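Local coordinates for hemolysin activator protein CdiB (Acinetobacter baumannii ACICU, PDB 6WIL), which probably carries its partner toxin, a contact-dependent growth inhibition protein, across the bacterial outer membrane as a two-partner secretion transporter of the Omp85 superfamily, at residues 280-285 with 317-322. Sequence-based numbering, arbitrary orientation.
Sequences GYYDLG and LNLSRV. With SO4 (sulfate ion), chain B.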
loop_
_atom_site.group_PDB
_atom_site.type_symbol
_atom_site.label_atom_id
_atom_site.label_comp_id
_atom_site.label_asym_id
_atom_site.label_seq_id
_atom_site.Cartn_x
_atom_site.Cartn_y
_atom_site.Cartn_z
ATOM N N GLY A 280 -0.516 4.168 -16.077
ATOM C CA GLY A 280 -0.717 2.747 -16.305
ATOM C C GLY A 280 -0.299 1.924 -15.099
ATOM O O GLY A 280 -0.787 2.132 -13.980
ATOM N N TYR A 281 0.632 0.993 -15.320
ATOM C CA TYR A 281 1.189 0.209 -14.228
ATOM C C TYR A 281 2.181 0.991 -13.380
ATOM O O TYR A 281 2.531 0.528 -12.288
ATOM C CB TYR A 281 1.866 -1.055 -14.769
ATOM C CG TYR A 281 0.927 -2.182 -15.125
ATOM C CD1 TYR A 281 0.172 -2.819 -14.144
ATOM C CD2 TYR A 281 0.805 -2.620 -16.443
ATOM C CE1 TYR A 281 -0.689 -3.845 -14.464
ATOM C CE2 TYR A 281 -0.051 -3.649 -16.769
ATOM C CZ TYR A 281 -0.793 -4.259 -15.780
ATOM O OH TYR A 281 -1.646 -5.284 -16.109
ATOM N N TYR A 282 2.635 2.150 -13.845
ATOM C CA TYR A 282 3.591 2.944 -13.098
ATOM C C TYR A 282 2.877 3.872 -12.127
ATOM O O TYR A 282 1.669 4.107 -12.222
ATOM C CB TYR A 282 4.472 3.756 -14.047
ATOM C CG TYR A 282 5.460 2.913 -14.811
ATOM C CD1 TYR A 282 5.086 2.271 -15.980
ATOM C CD2 TYR A 282 6.763 2.744 -14.358
ATOM C CE1 TYR A 282 5.978 1.487 -16.681
ATOM C CE2 TYR A 282 7.665 1.960 -15.055
ATOM C CZ TYR A 282 7.263 1.333 -16.215
ATOM O OH TYR A 282 8.160 0.554 -16.909
ATOM N N ASP A 283 3.646 4.392 -11.177
ATOM C CA ASP A 283 3.151 5.391 -10.242
ATOM C C ASP A 283 4.272 6.377 -9.970
ATOM O O ASP A 283 5.394 5.967 -9.669
ATOM C CB ASP A 283 2.664 4.742 -8.940
ATOM C CG ASP A 283 1.495 5.495 -8.309
ATOM O OD1 ASP A 283 1.000 6.458 -8.929
ATOM O OD2 ASP A 283 1.069 5.117 -7.198
ATOM N N LEU A 284 3.974 7.668 -10.084
ATOM C CA LEU A 284 4.953 8.725 -9.862
ATOM C C LEU A 284 4.504 9.581 -8.692
ATOM O O LEU A 284 3.334 9.967 -8.616
ATOM C CB LEU A 284 5.137 9.611 -11.097
ATOM C CG LEU A 284 5.839 9.048 -12.330
ATOM C CD1 LEU A 284 4.984 8.011 -13.035
ATOM C CD2 LEU A 284 6.199 10.183 -13.276
ATOM N N GLY A 285 5.422 9.876 -7.788
ATOM C CA GLY A 285 5.098 10.692 -6.634
ATOM C C GLY A 285 6.261 11.577 -6.255
ATOM O O GLY A 285 7.426 11.245 -6.483
ATOM N N LEU A 317 11.403 11.935 -4.366
ATOM C CA LEU A 317 10.849 11.558 -5.659
ATOM C C LEU A 317 10.688 10.044 -5.692
ATOM O O LEU A 317 11.632 9.311 -5.375
ATOM C CB LEU A 317 11.751 12.032 -6.800
ATOM C CG LEU A 317 11.253 11.841 -8.230
ATOM C CD1 LEU A 317 10.284 12.952 -8.625
ATOM C CD2 LEU A 317 12.431 11.780 -9.182
ATOM N N ASN A 318 9.496 9.575 -6.063
ATOM C CA ASN A 318 9.166 8.155 -6.014
ATOM C C ASN A 318 8.685 7.655 -7.369
ATOM O O ASN A 318 7.951 8.351 -8.077
ATOM C CB ASN A 318 8.082 7.868 -4.968
ATOM C CG ASN A 318 8.484 8.300 -3.584
ATOM O OD1 ASN A 318 9.644 8.616 -3.333
ATOM N ND2 ASN A 318 7.525 8.307 -2.666
ATOM N N LEU A 319 9.089 6.432 -7.709
ATOM C CA LEU A 319 8.599 5.735 -8.891
ATOM C C LEU A 319 8.387 4.272 -8.537
ATOM O O LEU A 319 9.311 3.608 -8.059
ATOM C CB LEU A 319 9.574 5.855 -10.069
ATOM C CG LEU A 319 9.107 5.215 -11.382
ATOM C CD1 LEU A 319 7.788 5.821 -11.836
ATOM C CD2 LEU A 319 10.160 5.345 -12.478
ATOM N N SER A 320 7.173 3.777 -8.757
ATOM C CA SER A 320 6.849 2.380 -8.524
ATOM C C SER A 320 6.163 1.808 -9.754
ATOM O O SER A 320 5.548 2.536 -10.537
ATOM C CB SER A 320 5.949 2.197 -7.293
ATOM O OG SER A 320 4.642 2.680 -7.532
ATOM N N ARG A 321 6.277 0.494 -9.921
ATOM C CA ARG A 321 5.670 -0.186 -11.055
ATOM C C ARG A 321 5.045 -1.483 -10.578
ATOM O O ARG A 321 5.707 -2.282 -9.910
ATOM C CB ARG A 321 6.702 -0.472 -12.152
ATOM C CG ARG A 321 6.084 -0.802 -13.502
ATOM C CD ARG A 321 6.843 -1.909 -14.213
ATOM N NE ARG A 321 6.575 -1.918 -15.649
ATOM C CZ ARG A 321 5.519 -2.494 -16.214
ATOM N NH1 ARG A 321 4.615 -3.113 -15.467
ATOM N NH2 ARG A 321 5.363 -2.446 -17.530
ATOM N N VAL A 322 3.772 -1.687 -10.913
ATOM C CA VAL A 322 3.123 -2.962 -10.630
ATOM C C VAL A 322 3.725 -4.023 -11.540
ATOM O O VAL A 322 3.704 -3.892 -12.769
ATOM C CB VAL A 322 1.605 -2.866 -10.817
ATOM C CG1 VAL A 322 0.982 -4.251 -10.746
ATOM C CG2 VAL A 322 0.998 -1.950 -9.765
HETATM S S SO4 B . 3.234 -1.854 -20.080
HETATM O O1 SO4 B . 3.097 -3.155 -19.429
HETATM O O2 SO4 B . 4.117 -1.007 -19.282
HETATM O O3 SO4 B . 1.914 -1.233 -20.198
HETATM O O4 SO4 B . 3.805 -2.021 -21.414
#
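Arg321 lays its CG over one face of the Tyr282 ring, 3.6 Å from the ring centroid and almost on the normal, a CH-pi contact. With CG anti to the backbone N (chi1 -163°) and a bend at chi2, the chain follows the ring outward until NE gives a weak hydrogen bond to Tyr282 OH, 3.2 Å away. The guanidinium plane is turned 61° from that ring. Arg321 NH1 gives a hydrogen bond, in the guanidinium plane, to Val322 O at 3.0 Å and sits against CB of Tyr281, while NH2, close to two sulfate oxygens, donates to O1 at 3.0 Å; Arg173 NH1, on helix 171-181, is hydrogen-bonded to the same anion, probably picked up from the crystallisation liquor. These are neighbouring antiparallel strands of the 16-stranded transmembrane barrel, hydrogen-bonded through their backbones; 282-295 starts just after a turn that packs on that POTRA helix. Tyr281 swings its ring across Val322, Tyr281 CD1 lying 3.6 Å from Val322 CB, and its carbonyl O accepts a hydrogen bond from Val322 N. Leu284 and Leu319 run side by side on the Tyr282 face, Leu284 CD1 3.8 Å from Leu319 CD1. On the other face Ser320 OG stands 3.2 Å from Asp283 CB, and the Asp283 carboxylate turns away to a salt bridge with Arg183.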